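Local coordinates for protein HTH-type transcriptional regulator ascG (Escherichia coli, PDB 3BRQ) that represses the cryptic asc operon as a sequence-specific DNA-binding transcription factor of the LacI family, at residues B[131-136]-B[289-294]; B[210-215]-B[246-251]; B[217-222]-B[230-235]. All coordinates share one frame; numbering follows the deposited sequence.

In the fold
All three contacts lie in one lobe of the periplasmic binding protein-like fold and meet at its mixed sheet. Interaction 1 joins helix 123-136 on one face to the segment after strand 284-286, while interactions 2 and 3 share helix 209-221 on the other face and reach the adjacent strands 249-252 and 231-235. Each is carried by aliphatic side chains, but burial differs: every touching residue of interactions 2 and 3 is buried, whereas interaction 1 is partly buried and has a charged glutamate at its margin. Polar groups connect the sets, Ser290 bonding to both strands. Helix 209-221 also faces the second subunit, which interaction 1 does not touch.

Interaction 1. Residues B[131-136]-B[289-294]; sequences VAELIN and DSLIAP
Leu134, near the end of helix 123-136, meets Leu291 of the C-terminal segment on one face of the mixed sheet in this alpha/beta, periplasmic binding protein-like lobe. The two leucines approach at a slant through Leu134 CD2 and Leu291 CD1; the modelled separation is too short for two carbons, so only their neighbourhood is reliable. Leu291 has CG anti to the backbone N (chi1 176°), which carries its two methyls from the loop toward the helix. A branched aliphatic residue suits each place, because both also lie over Ile233 of the sheet, and Leu134 reaches Ala203, Val205 and Ile142 as well.

At the margin, only the carboxylate end of Glu133 comes near Leu291, a loose contact with Glu133 OE1 4.4 Å from Leu291 CD2. That carboxylate is engaged by a salt bridge to Arg287 NE, so an acidic group can border an apolar patch here. Farther out, polar atoms tie segment 289-294 to strands 231-235 and 249-252 of the sheet. Ile292 O accepts hydrogen bonds from Ser231 OG and His139 NE2, and beside Leu291 the buried hydroxyl of Ser290 is held twice, with OG accepting from Ser249 N and donating to Val232 O.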
loop_
_atom_site.group_PDB
_atom_site.type_symbol
_atom_site.label_atom_id
_atom_site.label_comp_id
_atom_site.label_asym_id
_atom_site.label_seq_id
_atom_site.Cartn_x
_atom_site.Cartn_y
_atom_site.Cartn_z
ATOM N N VAL B 131 22.725 -9.467 4.670
ATOM C CA VAL B 131 23.406 -9.927 5.863
ATOM C C VAL B 131 24.940 -10.048 5.644
ATOM O O VAL B 131 25.723 -9.624 6.516
ATOM C CB VAL B 131 22.788 -11.253 6.420
ATOM C CG1 VAL B 131 23.572 -11.803 7.667
ATOM C CG2 VAL B 131 21.288 -11.064 6.741
ATOM N N ALA B 132 25.357 -10.597 4.509
ATOM C CA ALA B 132 26.797 -10.782 4.199
ATOM C C ALA B 132 27.500 -9.434 4.133
ATOM O O ALA B 132 28.654 -9.306 4.546
ATOM C CB ALA B 132 26.998 -11.553 2.895
ATOM N N GLU B 133 26.780 -8.432 3.664
ATOM C CA GLU B 133 27.280 -7.073 3.614
ATOM C C GLU B 133 27.504 -6.509 5.008
ATOM O O GLU B 133 28.511 -5.815 5.255
ATOM C CB GLU B 133 26.316 -6.193 2.843
ATOM C CG GLU B 133 26.833 -4.750 2.661
ATOM C CD GLU B 133 26.239 -4.022 1.480
ATOM O OE1 GLU B 133 26.351 -2.761 1.457
ATOM O OE2 GLU B 133 25.682 -4.685 0.566
ATOM N N LEU B 134 26.579 -6.810 5.933
ATOM C CA LEU B 134 26.772 -6.424 7.306
ATOM C C LEU B 134 27.970 -7.128 7.873
ATOM O O LEU B 134 28.803 -6.468 8.496
ATOM C CB LEU B 134 25.517 -6.703 8.184
ATOM C CG LEU B 134 24.260 -5.928 7.848
ATOM C CD1 LEU B 134 23.011 -6.449 8.635
ATOM C CD2 LEU B 134 24.413 -4.440 8.060
ATOM N N ILE B 135 28.070 -8.450 7.698
ATOM C CA ILE B 135 29.214 -9.211 8.232
ATOM C C ILE B 135 30.566 -8.690 7.711
ATOM O O ILE B 135 31.534 -8.525 8.478
ATOM C CB ILE B 135 29.123 -10.721 7.956
ATOM C CG1 ILE B 135 27.845 -11.315 8.584
ATOM C CG2 ILE B 135 30.425 -11.454 8.468
ATOM C CD1 ILE B 135 27.517 -12.755 8.165
ATOM N N ASN B 136 30.636 -8.412 6.417
ATOM C CA ASN B 136 31.883 -7.897 5.824
ATOM C C ASN B 136 32.193 -6.450 6.209
ATOM O O ASN B 136 33.370 -6.059 6.182
ATOM C CB ASN B 136 31.895 -8.106 4.305
ATOM C CG ASN B 136 31.972 -9.579 3.928
ATOM O OD1 ASN B 136 31.106 -10.089 3.189
ATOM N ND2 ASN B 136 32.983 -10.289 4.462
ATOM N N ASP B 289 21.512 6.215 5.282
ATOM C CA ASP B 289 22.143 6.624 6.521
ATOM C C ASP B 289 21.952 5.671 7.703
ATOM O O ASP B 289 22.706 5.817 8.652
ATOM C CB ASP B 289 21.658 8.020 6.921
ATOM C CG ASP B 289 22.238 9.105 6.031
ATOM O OD1 ASP B 289 23.291 8.844 5.392
ATOM O OD2 ASP B 289 21.634 10.194 5.959
ATOM N N SER B 290 20.985 4.727 7.654
ATOM C CA SER B 290 20.736 3.802 8.773
ATOM C C SER B 290 21.765 2.709 8.834
ATOM O O SER B 290 21.764 1.886 9.757
ATOM C CB SER B 290 19.377 3.126 8.640
ATOM O OG SER B 290 19.321 2.298 7.489
ATOM N N LEU B 291 22.653 2.688 7.854
ATOM C CA LEU B 291 23.669 1.662 7.818
ATOM C C LEU B 291 25.073 2.273 7.896
ATOM O O LEU B 291 25.396 3.167 7.102
ATOM C CB LEU B 291 23.493 0.808 6.558
ATOM C CG LEU B 291 24.521 -0.298 6.255
ATOM C CD1 LEU B 291 24.433 -1.389 7.280
ATOM C CD2 LEU B 291 24.236 -0.854 4.866
ATOM N N ILE B 292 25.880 1.778 8.852
ATOM C CA ILE B 292 27.328 2.034 8.924
ATOM C C ILE B 292 28.074 0.936 9.714
ATOM O O ILE B 292 27.450 0.029 10.247
ATOM C CB ILE B 292 27.626 3.365 9.588
ATOM C CG1 ILE B 292 27.326 3.297 11.086
ATOM C CG2 ILE B 292 26.876 4.517 8.880
ATOM C CD1 ILE B 292 27.995 4.397 11.899
ATOM N N ALA B 293 29.402 1.005 9.803
ATOM C CA ALA B 293 30.161 -0.016 10.578
ATOM C C ALA B 293 29.830 0.052 12.088
ATOM O O ALA B 293 29.292 1.063 12.555
ATOM C CB ALA B 293 31.676 0.129 10.346
ATOM N N PRO B 294 30.155 -1.006 12.859
ATOM C CA PRO B 294 29.911 -0.866 14.313
ATOM C C PRO B 294 30.924 0.131 14.945
ATOM O O PRO B 294 31.786 0.668 14.222
ATOM C CB PRO B 294 30.073 -2.308 14.845
ATOM C CG PRO B 294 30.885 -3.013 13.830
ATOM C CD PRO B 294 30.758 -2.304 12.507
#

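Interaction 2. Residues B[210-215]-B[246-251]; sequences DMAIGA and PALSSV
Leu248 sends both of its methyls against helix 209-221, one onto Ala212 and the other between Ala212 and Ile213. The apolar contacts make up the whole of the direct meeting. Leu248 CD1 lies 3.8 Å from Ala212 CB, and Leu248 CD2 is 4.0 Å from Ile213 CG1 and 4.2 Å from Ala212 CB, all ordinary van der Waals distances. With CG anti to the backbone N (chi1 166°), the leucine reaches straight out to the helix. Alanine suits its place because a single methyl lets the leucine fork come close to the helix backbone; Ile213 crosses Leu248 at about a right angle and borders it with its CG1 branch.

Polar bonds fix the backbone behind this fork. Leu248 O is bonded to Arg288 NH1, and its backbone is also bonded to Ala241. Two residues on, Ser250 OG is bonded to Asp209 OD1, at the start of the helix, and to Asp237 N, just beyond strand 231-235.

Among its neighbours, Ala212 also rests on Val232 of strand 231-235, Met211, a selenomethionine, and Ala215 pack on helix 184-197, and Ile213 touches Tyr243 of the second subunit, so the contact lies between the sheet and the dimer partner.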
loop_
_atom_site.group_PDB
_atom_site.type_symbol
_atom_site.label_atom_id
_atom_site.label_comp_id
_atom_site.label_asym_id
_atom_site.label_seq_id
_atom_site.Cartn_x
_atom_site.Cartn_y
_atom_site.Cartn_z
ATOM N N ASP B 210 8.341 -1.571 6.982
ATOM C CA ASP B 210 7.417 -1.194 8.106
ATOM C C ASP B 210 7.910 -1.602 9.473
ATOM O O ASP B 210 7.896 -0.815 10.389
ATOM C CB ASP B 210 5.998 -1.702 7.896
ATOM C CG ASP B 210 5.240 -0.846 6.843
ATOM O OD1 ASP B 210 5.809 0.137 6.369
ATOM O OD2 ASP B 210 4.094 -1.139 6.494
HETATM N N MSE B 211 8.335 -2.862 9.621
HETATM C CA MSE B 211 8.932 -3.280 10.840
HETATM C C MSE B 211 10.250 -2.573 11.137
HETATM O O MSE B 211 10.511 -2.290 12.308
HETATM C CB MSE B 211 9.118 -4.819 10.826
HETATM C CG MSE B 211 7.731 -5.587 10.846
HETATM SE SE MSE B 211 8.184 -7.495 11.131
HETATM C CE MSE B 211 8.888 -7.435 12.838
ATOM N N ALA B 212 11.081 -2.278 10.128
ATOM C CA ALA B 212 12.368 -1.615 10.360
ATOM C C ALA B 212 12.039 -0.213 10.921
ATOM O O ALA B 212 12.736 0.279 11.781
ATOM C CB ALA B 212 13.168 -1.491 9.076
ATOM N N ILE B 213 10.988 0.407 10.429
ATOM C CA ILE B 213 10.650 1.766 10.944
ATOM C C ILE B 213 10.119 1.671 12.389
ATOM O O ILE B 213 10.525 2.453 13.265
ATOM C CB ILE B 213 9.661 2.499 10.030
ATOM C CG1 ILE B 213 10.322 2.873 8.696
ATOM C CG2 ILE B 213 9.119 3.818 10.716
ATOM C CD1 ILE B 213 9.319 3.125 7.508
ATOM N N GLY B 214 9.291 0.664 12.663
ATOM C CA GLY B 214 8.847 0.490 14.027
ATOM C C GLY B 214 10.045 0.308 14.909
ATOM O O GLY B 214 10.095 0.818 16.049
ATOM N N ALA B 215 11.001 -0.487 14.417
ATOM C CA ALA B 215 12.159 -0.847 15.205
ATOM C C ALA B 215 13.109 0.360 15.443
ATOM O O ALA B 215 13.495 0.628 16.557
ATOM C CB ALA B 215 12.911 -2.100 14.528
ATOM N N PRO B 246 16.903 8.238 10.954
ATOM C CA PRO B 246 17.754 8.372 9.756
ATOM C C PRO B 246 17.145 7.627 8.560
ATOM O O PRO B 246 16.302 6.698 8.754
ATOM C CB PRO B 246 19.033 7.667 10.148
ATOM C CG PRO B 246 18.512 6.555 11.113
ATOM C CD PRO B 246 17.356 7.138 11.842
ATOM N N ALA B 247 17.558 8.033 7.351
ATOM C CA ALA B 247 17.110 7.442 6.125
ATOM C C ALA B 247 17.347 5.920 6.151
ATOM O O ALA B 247 18.446 5.453 6.503
ATOM C CB ALA B 247 17.843 8.054 4.921
ATOM N N LEU B 248 16.331 5.172 5.708
ATOM C CA LEU B 248 16.334 3.731 5.900
ATOM C C LEU B 248 16.984 2.964 4.736
ATOM O O LEU B 248 16.467 2.973 3.634
ATOM C CB LEU B 248 14.889 3.258 6.165
ATOM C CG LEU B 248 14.565 1.770 6.072
ATOM C CD1 LEU B 248 15.342 0.978 7.220
ATOM C CD2 LEU B 248 13.106 1.487 6.157
ATOM N N SER B 249 18.103 2.282 4.986
ATOM C CA SER B 249 18.678 1.346 3.990
ATOM C C SER B 249 17.692 0.209 3.760
ATOM O O SER B 249 17.132 -0.334 4.711
ATOM C CB SER B 249 19.993 0.725 4.466
ATOM O OG SER B 249 20.970 1.664 4.848
ATOM N N SER B 250 17.462 -0.147 2.494
ATOM C CA SER B 250 16.436 -1.135 2.153
ATOM C C SER B 250 16.750 -1.926 0.882
ATOM O O SER B 250 17.326 -1.409 -0.050
ATOM C CB SER B 250 15.072 -0.490 1.995
ATOM O OG SER B 250 14.046 -1.505 1.961
ATOM N N VAL B 251 16.356 -3.187 0.883
ATOM C CA VAL B 251 16.475 -4.045 -0.265
ATOM C C VAL B 251 15.342 -3.752 -1.267
ATOM O O VAL B 251 14.180 -3.930 -0.969
ATOM C CB VAL B 251 16.505 -5.571 0.169
ATOM C CG1 VAL B 251 16.540 -6.447 -1.017
ATOM C CG2 VAL B 251 17.733 -5.838 1.007
#

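Interaction 3. Residues B[217-222]-B[230-235]; sequences KALHER and VSVIGF
Leu219 points from helix 209-221 down to the sheet and sets one methyl, CD1, against two valines, Val230 just before strand 231-235 and Val232 within it. Leu219 CD1 lies 4.0 Å from Val230 CG1 and 4.1 Å from Val232 CG2, so a single carbon serves both. The leucine crosses Val230 at about a right angle and runs antiparallel past Val232. Its CG stands beside the backbone N (chi1 -74°), with CD1 as the branch extended to the strand. The valines are two residues apart, so both start toward the helix, while Ser231 between them turns away from it. Beta-branched valine suits an extended backbone, and each offers one methyl to Leu219 CD1. Val226 and Val191 add to the cover of Leu219, and Leu204 of the adjacent strand touches both Val230 and Val232.

The far side of the helix is different in character. His220 and Glu221 are exposed, and Arg222, where the helix ends, is also exposed but forms a salt bridge to Glu192 with NH1. Lys217 is buried instead, its NZ bonded to Thr244 O of the second subunit; His220 packs on Val245 of that same subunit.

A helix returning over the sheet, with a leucine on its inner side packed on valines at the start of the next strand, belongs to the beta-alpha-beta crossover from strand 203-206 through helix 209-221 to the parallel strand 231-235, a repeating unit of the periplasmic binding protein-like fold.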
loop_
_atom_site.group_PDB
_atom_site.type_symbol
_atom_site.label_atom_id
_atom_site.label_comp_id
_atom_site.label_asym_id
_atom_site.label_seq_id
_atom_site.Cartn_x
_atom_site.Cartn_y
_atom_site.Cartn_z
ATOM N N LYS B 217 12.061 3.227 15.769
ATOM C CA LYS B 217 11.341 4.109 16.723
ATOM C C LYS B 217 11.620 3.620 18.148
ATOM O O LYS B 217 12.001 4.361 19.043
ATOM C CB LYS B 217 9.821 4.168 16.411
ATOM C CG LYS B 217 8.981 4.966 17.404
ATOM C CD LYS B 217 9.141 6.468 17.185
ATOM C CE LYS B 217 8.272 7.285 18.125
ATOM N NZ LYS B 217 8.553 8.762 17.903
ATOM N N ALA B 218 11.505 2.327 18.330
ATOM C CA ALA B 218 11.661 1.761 19.670
ATOM C C ALA B 218 13.125 1.934 20.116
ATOM O O ALA B 218 13.401 2.174 21.304
ATOM C CB ALA B 218 11.199 0.321 19.677
ATOM N N LEU B 219 14.044 1.885 19.158
ATOM C CA LEU B 219 15.447 2.036 19.456
ATOM C C LEU B 219 15.744 3.492 19.883
ATOM O O LEU B 219 16.420 3.731 20.889
ATOM C CB LEU B 219 16.321 1.605 18.247
ATOM C CG LEU B 219 16.483 0.111 17.925
ATOM C CD1 LEU B 219 17.120 -0.071 16.555
ATOM C CD2 LEU B 219 17.339 -0.560 19.007
ATOM N N HIS B 220 15.238 4.450 19.106
ATOM C CA HIS B 220 15.338 5.866 19.432
ATOM C C HIS B 220 14.733 6.171 20.794
ATOM O O HIS B 220 15.304 6.952 21.566
ATOM C CB HIS B 220 14.586 6.666 18.388
ATOM C CG HIS B 220 14.791 8.138 18.485
ATOM N ND1 HIS B 220 13.835 8.992 18.987
ATOM C CD2 HIS B 220 15.825 8.916 18.090
ATOM C CE1 HIS B 220 14.279 10.234 18.918
ATOM N NE2 HIS B 220 15.486 10.218 18.379
ATOM N N GLU B 221 13.582 5.569 21.089
ATOM C CA GLU B 221 12.926 5.730 22.388
ATOM C C GLU B 221 13.749 5.129 23.530
ATOM O O GLU B 221 13.704 5.611 24.651
ATOM C CB GLU B 221 11.551 5.086 22.386
ATOM C CG GLU B 221 10.449 5.888 21.704
ATOM C CD GLU B 221 9.104 5.164 21.740
ATOM O OE1 GLU B 221 9.082 3.927 22.016
ATOM O OE2 GLU B 221 8.074 5.818 21.500
ATOM N N ARG B 222 14.509 4.075 23.258
ATOM C CA ARG B 222 15.291 3.491 24.320
ATOM C C ARG B 222 16.678 4.138 24.393
ATOM O O ARG B 222 17.537 3.647 25.118
ATOM C CB ARG B 222 15.372 1.950 24.206
ATOM C CG ARG B 222 14.025 1.235 24.368
ATOM C CD ARG B 222 13.240 1.731 25.587
ATOM N NE ARG B 222 13.792 1.251 26.856
ATOM C CZ ARG B 222 13.142 0.462 27.715
ATOM N NH1 ARG B 222 11.897 0.060 27.448
ATOM N NH2 ARG B 222 13.734 0.071 28.851
ATOM N N VAL B 230 23.211 0.715 16.677
ATOM C CA VAL B 230 22.577 -0.377 15.876
ATOM C C VAL B 230 22.284 0.104 14.447
ATOM O O VAL B 230 21.548 1.071 14.251
ATOM C CB VAL B 230 21.281 -0.909 16.550
ATOM C CG1 VAL B 230 20.519 -1.897 15.622
ATOM C CG2 VAL B 230 21.589 -1.528 17.836
ATOM N N SER B 231 22.893 -0.558 13.481
ATOM C CA SER B 231 22.592 -0.360 12.066
ATOM C C SER B 231 21.295 -1.104 11.702
ATOM O O SER B 231 21.080 -2.228 12.171
ATOM C CB SER B 231 23.756 -0.865 11.207
ATOM O OG SER B 231 24.818 0.106 11.171
ATOM N N VAL B 232 20.441 -0.464 10.892
ATOM C CA VAL B 232 19.160 -1.058 10.473
ATOM C C VAL B 232 19.016 -1.161 8.926
ATOM O O VAL B 232 19.315 -0.209 8.169
ATOM C CB VAL B 232 17.954 -0.255 11.114
ATOM C CG1 VAL B 232 16.560 -0.856 10.755
ATOM C CG2 VAL B 232 18.119 -0.146 12.618
ATOM N N ILE B 233 18.522 -2.308 8.479
ATOM C CA ILE B 233 18.204 -2.621 7.060
ATOM C C ILE B 233 16.774 -3.195 7.007
ATOM O O ILE B 233 16.365 -3.941 7.889
ATOM C CB ILE B 233 19.245 -3.667 6.499
ATOM C CG1 ILE B 233 20.649 -3.017 6.385
ATOM C CG2 ILE B 233 18.839 -4.205 5.150
ATOM C CD1 ILE B 233 21.648 -3.833 5.498
ATOM N N GLY B 234 15.997 -2.782 6.012
ATOM C CA GLY B 234 14.710 -3.397 5.715
ATOM C C GLY B 234 14.706 -3.974 4.321
ATOM O O GLY B 234 15.746 -4.040 3.682
ATOM N N PHE B 235 13.533 -4.433 3.894
ATOM C CA PHE B 235 13.210 -4.846 2.504
ATOM C C PHE B 235 11.955 -4.155 1.995
ATOM O O PHE B 235 10.992 -4.085 2.734
ATOM C CB PHE B 235 12.853 -6.299 2.484
ATOM C CG PHE B 235 13.997 -7.191 2.879
ATOM C CD1 PHE B 235 14.679 -7.893 1.927
ATOM C CD2 PHE B 235 14.389 -7.289 4.197
ATOM C CE1 PHE B 235 15.672 -8.729 2.274
ATOM C CE2 PHE B 235 15.416 -8.128 4.584
ATOM C CZ PHE B 235 16.075 -8.826 3.633
#